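Side-chain contacts in diaminopimelate decarboxylase (Helicobacter pylori, PDB 2QGH), which catalyses the pyridoxal phosphate-dependent decarboxylation of meso-diaminopimelate to L-lysine, the closing step of bacterial lysine biosynthesis: residues Glu116-Gln119 against Ala120-Asn124; Leu136-Ile139 against Glu140-Gln144; Ala311-Asn314 against Asp315-Pro319; Glu409-Glu412 against Asp413-Leu417. One frame throughout, in Å; residues are numbered along the deposited sequence.

Interaction 1. Residues Glu116-Gln119 against Ala120-Asn124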
loop_
_atom_site.group_PDB
_atom_site.type_symbol
_atom_site.label_atom_id
_atom_site.label_comp_id
_atom_site.label_asym_id
_atom_site.label_seq_id
_atom_site.Cartn_x
_atom_site.Cartn_y
_atom_site.Cartn_z
ATOM N N GLU A 116 -1.074 -7.721 22.459
ATOM C CA GLU A 116 -0.503 -6.379 22.500
ATOM C C GLU A 116 -0.779 -5.700 23.853
ATOM O O GLU A 116 0.107 -5.060 24.433
ATOM C CB GLU A 116 -1.051 -5.528 21.336
ATOM C CG GLU A 116 -0.636 -6.016 19.933
ATOM C CD GLU A 116 -1.075 -5.072 18.810
ATOM O OE1 GLU A 116 -2.286 -4.791 18.698
ATOM O OE2 GLU A 116 -0.207 -4.609 18.036
ATOM N N ILE A 117 -1.998 -5.842 24.361
ATOM C CA ILE A 117 -2.355 -5.248 25.652
ATOM C C ILE A 117 -1.440 -5.785 26.752
ATOM O O ILE A 117 -0.777 -5.022 27.462
ATOM C CB ILE A 117 -3.820 -5.572 26.042
ATOM C CG1 ILE A 117 -4.784 -4.932 25.040
ATOM C CG2 ILE A 117 -4.105 -5.079 27.448
ATOM C CD1 ILE A 117 -6.225 -5.373 25.211
ATOM N N GLU A 118 -1.414 -7.108 26.889
ATOM C CA GLU A 118 -0.588 -7.777 27.887
ATOM C C GLU A 118 0.880 -7.351 27.809
ATOM O O GLU A 118 1.502 -7.053 28.828
ATOM C CB GLU A 118 -0.683 -9.290 27.702
ATOM C CG GLU A 118 0.255 -10.084 28.593
ATOM C CD GLU A 118 0.665 -11.390 27.957
ATOM O OE1 GLU A 118 -0.217 -12.246 27.733
ATOM O OE2 GLU A 118 1.870 -11.558 27.668
ATOM N N GLN A 119 1.429 -7.330 26.600
ATOM C CA GLN A 119 2.824 -6.961 26.395
ATOM C C GLN A 119 3.091 -5.525 26.782
ATOM O O GLN A 119 4.134 -5.209 27.340
ATOM C CB GLN A 119 3.224 -7.174 24.931
ATOM C CG GLN A 119 3.342 -8.632 24.537
ATOM C CD GLN A 119 4.328 -9.380 25.416
ATOM O OE1 GLN A 119 5.529 -9.100 25.403
ATOM N NE2 GLN A 119 3.823 -10.330 26.198
ATOM N N ALA A 120 2.138 -4.655 26.486
ATOM C CA ALA A 120 2.294 -3.247 26.798
ATOM C C ALA A 120 2.298 -3.014 28.302
ATOM O O ALA A 120 3.113 -2.247 28.813
ATOM C CB ALA A 120 1.183 -2.449 26.145
ATOM N N LEU A 121 1.384 -3.676 29.002
ATOM C CA LEU A 121 1.272 -3.540 30.452
ATOM C C LEU A 121 2.538 -4.004 31.155
ATOM O O LEU A 121 2.926 -3.456 32.184
ATOM C CB LEU A 121 0.088 -4.356 30.972
ATOM C CG LEU A 121 -1.308 -3.942 30.510
ATOM C CD1 LEU A 121 -2.318 -4.903 31.128
ATOM C CD2 LEU A 121 -1.607 -2.504 30.921
ATOM N N LYS A 122 3.175 -5.019 30.589
ATOM C CA LYS A 122 4.399 -5.568 31.151
ATOM C C LYS A 122 5.622 -4.706 30.858
ATOM O O LYS A 122 6.665 -4.878 31.483
ATOM C CB LYS A 122 4.642 -6.965 30.587
ATOM C CG LYS A 122 3.761 -8.051 31.166
ATOM C CD LYS A 122 3.575 -9.191 30.173
ATOM C CE LYS A 122 4.775 -9.336 29.228
ATOM N NZ LYS A 122 6.053 -9.576 29.952
ATOM N N LEU A 123 5.488 -3.789 29.904
ATOM C CA LEU A 123 6.582 -2.918 29.503
ATOM C C LEU A 123 6.539 -1.562 30.196
ATOM O O LEU A 123 7.386 -0.696 29.964
ATOM C CB LEU A 123 6.562 -2.757 27.985
ATOM C CG LEU A 123 6.836 -4.071 27.253
ATOM C CD1 LEU A 123 6.587 -3.900 25.760
ATOM C CD2 LEU A 123 8.269 -4.513 27.531
ATOM N N ASN A 124 5.538 -1.380 31.042
ATOM C CA ASN A 124 5.393 -0.154 31.817
ATOM C C ASN A 124 5.370 1.143 31.020
ATOM O O ASN A 124 6.052 2.103 31.379
ATOM C CB ASN A 124 6.508 -0.085 32.864
ATOM C CG ASN A 124 6.595 -1.355 33.696
ATOM O OD1 ASN A 124 5.615 -1.772 34.312
ATOM N ND2 ASN A 124 7.770 -1.977 33.714
#
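Q119 and K122 run side by side, in the same direction, along one flank of helix 114-122. This helix joins strands 105-107 and 127-130 in a beta-alpha-beta unit of the pyridoxal-binding barrel. The contact between them is made by methylene rather than by charge: the CE of K122 comes to 3.3 Å from Q119 NE2, after its chain has bent at chi3 (29°) and chi4 to swing past the amide. E118 shares the work, its CG meeting K122 CD at 3.8 Å. The acid is not a salt-bridge partner, however, since E118 OE2 and K122 NZ stay 5.2 Å apart; attraction at that range would be at most diffuse. OE2 instead takes a weak hydrogen bond from Q119 NE2, which loosely links the two polar ends.

A120 belongs to a different flank. Its methyl leans on the carbonyl oxygens of E116 and I117 while its amide donates to E116 O. It is buried against I125 and L128, so the helix presents a small residue where it approaches the barrel strand 127-130. I117 and L121 extend this apolar flank, touching at CG2 and CD1. The helix ends in a Schellman motif, with N124 at positive phi. Within that last turn, the amide N of L123 reaches back to A120 O at 3.0 Å.

Interaction 2. Residues Leu136-Ile139 against Glu140-Gln144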
loop_
_atom_site.group_PDB
_atom_site.type_symbol
_atom_site.label_atom_id
_atom_site.label_comp_id
_atom_site.label_asym_id
_atom_site.label_seq_id
_atom_site.Cartn_x
_atom_site.Cartn_y
_atom_site.Cartn_z
ATOM N N LEU A 136 -11.682 -1.544 27.234
ATOM C CA LEU A 136 -11.424 -1.213 28.626
ATOM C C LEU A 136 -11.622 -2.437 29.522
ATOM O O LEU A 136 -10.839 -2.679 30.439
ATOM C CB LEU A 136 -12.356 -0.084 29.074
ATOM C CG LEU A 136 -12.038 0.609 30.403
ATOM C CD1 LEU A 136 -10.766 1.443 30.268
ATOM C CD2 LEU A 136 -13.208 1.497 30.803
ATOM N N LYS A 137 -12.675 -3.203 29.257
ATOM C CA LYS A 137 -12.959 -4.400 30.044
ATOM C C LYS A 137 -11.915 -5.474 29.755
ATOM O O LYS A 137 -11.558 -6.264 30.629
ATOM C CB LYS A 137 -14.358 -4.933 29.711
ATOM C CG LYS A 137 -15.497 -4.051 30.208
ATOM C CD LYS A 137 -16.841 -4.557 29.701
ATOM C CE LYS A 137 -18.012 -3.828 30.352
ATOM N NZ LYS A 137 -18.283 -4.316 31.737
ATOM N N THR A 138 -11.431 -5.494 28.519
ATOM C CA THR A 138 -10.431 -6.466 28.111
ATOM C C THR A 138 -9.121 -6.178 28.826
ATOM O O THR A 138 -8.471 -7.088 29.347
ATOM C CB THR A 138 -10.218 -6.416 26.596
ATOM O OG1 THR A 138 -11.470 -6.650 25.943
ATOM C CG2 THR A 138 -9.226 -7.475 26.158
ATOM N N ILE A 139 -8.742 -4.906 28.855
ATOM C CA ILE A 139 -7.515 -4.493 29.518
ATOM C C ILE A 139 -7.596 -4.825 31.009
ATOM O O ILE A 139 -6.630 -5.318 31.604
ATOM C CB ILE A 139 -7.288 -2.980 29.350
ATOM C CG1 ILE A 139 -7.116 -2.645 27.866
ATOM C CG2 ILE A 139 -6.066 -2.541 30.145
ATOM C CD1 ILE A 139 -7.084 -1.146 27.562
ATOM N N GLU A 140 -8.755 -4.558 31.607
ATOM C CA GLU A 140 -8.954 -4.826 33.022
ATOM C C GLU A 140 -8.710 -6.287 33.355
ATOM O O GLU A 140 -8.018 -6.608 34.324
ATOM C CB GLU A 140 -10.374 -4.466 33.453
ATOM C CG GLU A 140 -10.555 -4.526 34.956
ATOM C CD GLU A 140 -11.996 -4.407 35.372
ATOM O OE1 GLU A 140 -12.259 -4.095 36.554
ATOM O OE2 GLU A 140 -12.870 -4.638 34.514
ATOM N N THR A 141 -9.294 -7.174 32.558
ATOM C CA THR A 141 -9.135 -8.603 32.782
ATOM C C THR A 141 -7.669 -9.016 32.714
ATOM O O THR A 141 -7.209 -9.841 33.507
ATOM C CB THR A 141 -9.927 -9.412 31.736
ATOM O OG1 THR A 141 -11.322 -9.122 31.870
ATOM C CG2 THR A 141 -9.705 -10.904 31.931
ATOM N N ILE A 142 -6.934 -8.446 31.763
ATOM C CA ILE A 142 -5.530 -8.788 31.602
ATOM C C ILE A 142 -4.690 -8.175 32.716
ATOM O O ILE A 142 -3.784 -8.816 33.239
ATOM C CB ILE A 142 -4.997 -8.332 30.219
ATOM C CG1 ILE A 142 -5.734 -9.094 29.105
ATOM C CG2 ILE A 142 -3.492 -8.596 30.119
ATOM C CD1 ILE A 142 -5.290 -8.731 27.702
ATOM N N ALA A 143 -5.002 -6.939 33.089
ATOM C CA ALA A 143 -4.262 -6.268 34.149
ATOM C C ALA A 143 -4.457 -7.040 35.449
ATOM O O ALA A 143 -3.519 -7.241 36.228
ATOM C CB ALA A 143 -4.761 -4.840 34.309
ATOM N N GLN A 144 -5.688 -7.481 35.665
ATOM C CA GLN A 144 -6.022 -8.221 36.860
ATOM C C GLN A 144 -5.212 -9.501 36.985
ATOM O O GLN A 144 -4.733 -9.835 38.069
ATOM C CB GLN A 144 -7.505 -8.554 36.862
ATOM C CG GLN A 144 -7.970 -9.206 38.144
ATOM C CD GLN A 144 -9.468 -9.354 38.206
ATOM O OE1 GLN A 144 -10.021 -9.675 39.253
ATOM N NE2 GLN A 144 -10.139 -9.121 37.082
HETATM O O HOH W 1 -13.442 -6.722 32.971
#
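The peptide carbonyl of K137 is gripped by T141 from both faces of its plane: the hydroxyl OG1 comes from one face and the backbone N from the other, each 3.1 Å from K137 O. This is the familiar helix bond of a threonine hydroxyl to the carbonyl four residues back, and chi1 of T141 (-62°) allows it by setting OG1 opposite its own carbonyl carbon and beside its N. A water donates to the same K137 O at 3.0 Å, giving this oxygen a third hydrogen-bond donor. That water also donates to E140 OE2 at 2.7 Å, so it bridges backbone and carboxylate.

E140 reaches this water with an extended chain whose CG lies anti to the backbone N (chi1 -171°). Its other oxygen, OE1, is bound to S194 OG, and both ends of the carboxylate are thereby held. Within the segments I139 gives mostly backbone, and A143 N meets I139 O at 2.7 Å. T138 and I142 approach loosely, CG2 to CD1 at 4.4 Å.

Strand 127-130, helix 133-146 and strand 150-155 form a beta-alpha-beta unit of the barrel. I139 packs on L128 and V130 of the first strand, and L136 lies on V130 and on M187 of helix 181-193. That helix also offers W190 to K137 and E140, while T138, I139 and I142 meet I117 of helix 114-122.

Interaction 3. Residues Ala311-Asn314 against Asp315-Pro319. With LYS (lysine), chain C.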
loop_
_atom_site.group_PDB
_atom_site.type_symbol
_atom_site.label_atom_id
_atom_site.label_comp_id
_atom_site.label_asym_id
_atom_site.label_seq_id
_atom_site.Cartn_x
_atom_site.Cartn_y
_atom_site.Cartn_z
ATOM N N ALA A 311 10.987 5.020 -9.500
ATOM C CA ALA A 311 10.297 4.826 -8.218
ATOM C C ALA A 311 8.821 4.661 -8.586
ATOM O O ALA A 311 8.386 5.162 -9.618
ATOM C CB ALA A 311 10.481 6.040 -7.307
ATOM N N GLY A 312 8.052 3.957 -7.764
ATOM C CA GLY A 312 6.655 3.766 -8.093
ATOM C C GLY A 312 5.719 3.863 -6.907
ATOM O O GLY A 312 6.145 4.091 -5.775
ATOM N N MET A 313 4.435 3.670 -7.170
ATOM C CA MET A 313 3.425 3.741 -6.127
ATOM C C MET A 313 3.702 2.779 -4.973
ATOM O O MET A 313 3.318 3.048 -3.835
ATOM C CB MET A 313 2.050 3.465 -6.722
ATOM C CG MET A 313 1.891 2.058 -7.274
ATOM S SD MET A 313 0.225 1.839 -7.895
ATOM C CE MET A 313 -0.735 1.814 -6.337
ATOM N N ASN A 314 4.365 1.656 -5.250
ATOM C CA ASN A 314 4.673 0.722 -4.171
ATOM C C ASN A 314 5.618 1.398 -3.176
ATOM O O ASN A 314 5.569 1.117 -1.980
ATOM C CB ASN A 314 5.323 -0.564 -4.702
ATOM C CG ASN A 314 6.738 -0.346 -5.187
ATOM O OD1 ASN A 314 6.961 0.293 -6.211
ATOM N ND2 ASN A 314 7.705 -0.872 -4.449
ATOM N N ASP A 315 6.467 2.294 -3.669
ATOM C CA ASP A 315 7.420 3.006 -2.813
ATOM C C ASP A 315 6.783 4.218 -2.145
ATOM O O ASP A 315 7.116 4.568 -1.017
ATOM C CB ASP A 315 8.619 3.520 -3.616
ATOM C CG ASP A 315 9.289 2.446 -4.441
ATOM O OD1 ASP A 315 9.745 1.435 -3.866
ATOM O OD2 ASP A 315 9.370 2.634 -5.673
ATOM N N PHE A 316 5.877 4.869 -2.861
ATOM C CA PHE A 316 5.228 6.068 -2.347
ATOM C C PHE A 316 3.762 6.004 -2.719
ATOM O O PHE A 316 3.383 6.251 -3.863
ATOM C CB PHE A 316 5.898 7.306 -2.955
ATOM C CG PHE A 316 5.378 8.602 -2.421
ATOM C CD1 PHE A 316 5.366 8.851 -1.048
ATOM C CD2 PHE A 316 4.894 9.578 -3.289
ATOM C CE1 PHE A 316 4.876 10.056 -0.544
ATOM C CE2 PHE A 316 4.399 10.791 -2.795
ATOM C CZ PHE A 316 4.390 11.030 -1.421
ATOM N N LEU A 317 2.945 5.692 -1.720
ATOM C CA LEU A 317 1.509 5.513 -1.878
ATOM C C LEU A 317 0.598 6.742 -1.783
ATOM O O LEU A 317 -0.546 6.700 -2.250
ATOM C CB LEU A 317 1.056 4.476 -0.846
ATOM C CG LEU A 317 -0.304 3.791 -0.986
ATOM C CD1 LEU A 317 -0.353 3.022 -2.316
ATOM C CD2 LEU A 317 -0.522 2.852 0.193
ATOM N N ARG A 318 1.092 7.836 -1.206
ATOM C CA ARG A 318 0.252 9.016 -1.003
ATOM C C ARG A 318 -0.553 9.556 -2.194
ATOM O O ARG A 318 -1.760 9.782 -2.076
ATOM C CB ARG A 318 1.073 10.151 -0.364
ATOM C CG ARG A 318 1.670 9.803 1.000
ATOM C CD ARG A 318 1.718 11.009 1.942
ATOM N NE ARG A 318 0.385 11.356 2.426
ATOM C CZ ARG A 318 -0.199 12.540 2.261
ATOM N NH1 ARG A 318 0.427 13.517 1.622
ATOM N NH2 ARG A 318 -1.422 12.743 2.728
ATOM N N PRO A 319 0.090 9.765 -3.355
ATOM C CA PRO A 319 -0.649 10.285 -4.511
ATOM C C PRO A 319 -1.893 9.483 -4.879
ATOM O O PRO A 319 -2.973 10.045 -5.056
ATOM C CB PRO A 319 0.396 10.272 -5.625
ATOM C CG PRO A 319 1.666 10.480 -4.887
ATOM C CD PRO A 319 1.506 9.560 -3.700
HETATM N N LYS C . -1.403 7.835 6.130
HETATM C CA LYS C . -2.026 9.194 6.059
HETATM C C LYS C . -1.280 10.070 5.052
HETATM O O LYS C . -0.470 9.501 4.292
HETATM C CB LYS C . -2.016 9.848 7.452
HETATM C CG LYS C . -2.892 9.122 8.462
HETATM C CD LYS C . -2.605 9.536 9.893
HETATM C CE LYS C . -3.531 8.786 10.847
HETATM N NZ LYS C . -3.228 8.982 12.305
HETATM O OXT LYS C . -1.508 11.300 5.029
HETATM O O HOH W 2 10.504 -0.732 -4.862
#
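G312 and D315 exchange hydrogen bonds: G312 N donates to D315 OD2 at 2.8 Å and 167°, on the anti side of the acid, while D315 N donates back to G312 O at 2.8 Å from 50° above the carbonyl plane. The second bond closes a turn, 312-315, in the loop between strand 306-309 and helix 318-322. F316 N reaches the same G312 O at 3.0 Å, this time within the plane. D315 CG sits beside its backbone N (chi1 -53°), which brings the acid round to the start of the turn.

N314 lies alongside D315, its amide plane 60° from the carboxylate. A water joins them, accepting from N314 ND2 at 2.8 Å and donating to D315 OD1; S384 O is a further partner of ND2. M313 CE and L317 CD1 meet at the apolar end, near L317 and L321 of the second subunit. The turn leads to R318 of the lysine pocket, whose NE binds the ligand's O at 2.8 Å, with a weak bond from NH2 to OXT.

Because D315 OD2 is also in a salt bridge with R389, the buried acid has a cation and an amide N-H on one oxygen, a setting that would be expected to favour its ionised form.

Interaction 4. Residues Glu409-Glu412 against Asp413-Leu417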
loop_
_atom_site.group_PDB
_atom_site.type_symbol
_atom_site.label_atom_id
_atom_site.label_comp_id
_atom_site.label_asym_id
_atom_site.label_seq_id
_atom_site.Cartn_x
_atom_site.Cartn_y
_atom_site.Cartn_z
ATOM N N GLU A 409 16.448 -3.842 0.046
ATOM C CA GLU A 409 16.062 -5.244 0.072
ATOM C C GLU A 409 16.595 -6.008 -1.147
ATOM O O GLU A 409 16.568 -5.505 -2.277
ATOM C CB GLU A 409 14.544 -5.325 0.104
ATOM C CG GLU A 409 13.972 -6.237 1.159
ATOM C CD GLU A 409 12.518 -5.914 1.420
ATOM O OE1 GLU A 409 11.820 -5.560 0.444
ATOM O OE2 GLU A 409 12.077 -6.015 2.590
ATOM N N ALA A 410 17.089 -7.222 -0.923
ATOM C CA ALA A 410 17.577 -8.042 -2.028
ATOM C C ALA A 410 16.359 -8.698 -2.677
ATOM O O ALA A 410 15.322 -8.872 -2.035
ATOM C CB ALA A 410 18.543 -9.110 -1.520
ATOM N N LEU A 411 16.487 -9.051 -3.952
ATOM C CA LEU A 411 15.404 -9.689 -4.689
ATOM C C LEU A 411 14.929 -10.932 -3.947
ATOM O O LEU A 411 13.733 -11.222 -3.899
ATOM C CB LEU A 411 15.889 -10.066 -6.089
ATOM C CG LEU A 411 15.141 -9.499 -7.296
ATOM C CD1 LEU A 411 14.718 -8.068 -7.053
ATOM C CD2 LEU A 411 16.047 -9.584 -8.506
ATOM N N GLU A 412 15.869 -11.657 -3.348
ATOM C CA GLU A 412 15.528 -12.874 -2.627
ATOM C C GLU A 412 14.718 -12.646 -1.352
ATOM O O GLU A 412 14.052 -13.561 -0.873
ATOM C CB GLU A 412 16.792 -13.663 -2.298
ATOM C CG GLU A 412 17.705 -13.890 -3.494
ATOM C CD GLU A 412 18.713 -12.764 -3.669
ATOM O OE1 GLU A 412 19.526 -12.551 -2.739
ATOM O OE2 GLU A 412 18.695 -12.090 -4.725
ATOM N N ASP A 413 14.778 -11.442 -0.792
ATOM C CA ASP A 413 14.017 -11.162 0.421
ATOM C C ASP A 413 12.522 -11.120 0.113
ATOM O O ASP A 413 11.694 -11.261 1.004
ATOM C CB ASP A 413 14.451 -9.831 1.062
ATOM C CG ASP A 413 15.897 -9.847 1.532
ATOM O OD1 ASP A 413 16.377 -10.915 1.966
ATOM O OD2 ASP A 413 16.558 -8.791 1.482
ATOM N N LEU A 414 12.176 -10.934 -1.155
ATOM C CA LEU A 414 10.771 -10.880 -1.550
ATOM C C LEU A 414 10.038 -12.192 -1.309
ATOM O O LEU A 414 8.883 -12.196 -0.901
ATOM C CB LEU A 414 10.638 -10.535 -3.036
ATOM C CG LEU A 414 11.070 -9.157 -3.547
ATOM C CD1 LEU A 414 11.273 -9.219 -5.069
ATOM C CD2 LEU A 414 10.030 -8.105 -3.169
ATOM N N TRP A 415 10.714 -13.307 -1.558
ATOM C CA TRP A 415 10.084 -14.619 -1.431
ATOM C C TRP A 415 10.727 -15.557 -0.421
ATOM O O TRP A 415 10.461 -16.761 -0.432
ATOM C CB TRP A 415 10.057 -15.284 -2.810
ATOM C CG TRP A 415 11.423 -15.450 -3.420
ATOM C CD1 TRP A 415 12.377 -16.355 -3.052
ATOM C CD2 TRP A 415 11.991 -14.689 -4.495
ATOM N NE1 TRP A 415 13.495 -16.206 -3.826
ATOM C CE2 TRP A 415 13.288 -15.192 -4.721
ATOM C CE3 TRP A 415 11.527 -13.632 -5.289
ATOM C CZ2 TRP A 415 14.134 -14.677 -5.711
ATOM C CZ3 TRP A 415 12.371 -13.117 -6.279
ATOM C CH2 TRP A 415 13.658 -13.643 -6.477
ATOM N N ARG A 416 11.562 -15.005 0.448
ATOM C CA ARG A 416 12.263 -15.775 1.467
ATOM C C ARG A 416 11.337 -16.677 2.287
ATOM O O ARG A 416 11.645 -17.843 2.518
ATOM C CB ARG A 416 13.002 -14.816 2.413
ATOM C CG ARG A 416 13.893 -15.497 3.439
ATOM C CD ARG A 416 15.233 -15.860 2.818
ATOM N NE ARG A 416 16.034 -14.665 2.560
ATOM C CZ ARG A 416 17.120 -14.637 1.793
ATOM N NH1 ARG A 416 17.546 -15.744 1.193
ATOM N NH2 ARG A 416 17.784 -13.499 1.634
ATOM N N LEU A 417 10.205 -16.134 2.721
ATOM C CA LEU A 417 9.251 -16.881 3.541
ATOM C C LEU A 417 8.260 -17.732 2.754
ATOM O O LEU A 417 7.279 -18.232 3.310
ATOM C CB LEU A 417 8.486 -15.917 4.452
ATOM C CG LEU A 417 9.323 -15.115 5.458
ATOM C CD1 LEU A 417 8.452 -14.096 6.183
ATOM C CD2 LEU A 417 9.972 -16.067 6.448
#
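W415 lays its indole against the backbone of L411 and E412. The CA of E412 stands over the face of the six-membered ring, 4.1 Å from its centroid and 26° off the normal, a CH-pi contact, while L411 O sits over the same face toward the rim, 3.3 Å from CZ3. The indole gets there because chi1 of W415 (58°) places CG between backbone N and carbonyl carbon. L411 CB lies 4.2 Å from CH2 of the ring, and the side chains of L411 and L414 lie side by side, pointing the same way, their CD1 atoms touching.

D413 turns to A410. Its OD2 takes the amide of A410 at 2.9 Å from above the carboxylate plane, and its own N returns a bond to A410 O; the side chains of E409 and D413 cross at a slant, E409 CG nearest D413 CB. With L414 N bonded to L411 O and a weaker link from W415 N to E412 O, the bonds step three residues at a time, as in successive tight turns following strand 402-406 near the chain's C-terminus. This region also belongs to the dimer interface, where L411 and W415 pack on Q93 of the second subunit and E409 on its L417.

The remaining oxygen of D413, OD1, is met nearly head-on by R416 NH2 at 3.0 Å in a salt bridge, and this oxygen lies 22° out of the guanidinium plane. R416 folds back through bends at chi2 and chi3, and E412 CB lies over one face of its guanidinium, 4.1 Å from NH2.

How the interactions relate
Interactions 1 and 2 pair helices of consecutive beta-alpha-beta units: I117 meets T138 and I142, E118 meets I142 and L121 meets A143. Each turns an apolar flank toward strand 127-130, while its lysine and glutamate stay apart. Interaction 3 lies between strand 306-309 and helix 318-322, beside the mixed sheet, and interaction 4 follows strand 402-406 of that sheet. All four reach the second subunit, interactions 1 and 2 through one residue each. In both 3 and 4 an aspartate holds an amide three residues earlier and an arginine: D315 puts both on OD2, with distant R389, whereas D413 divides them between its oxygens. The touching residues of 311-319 are all buried; 409-417 is partly exposed.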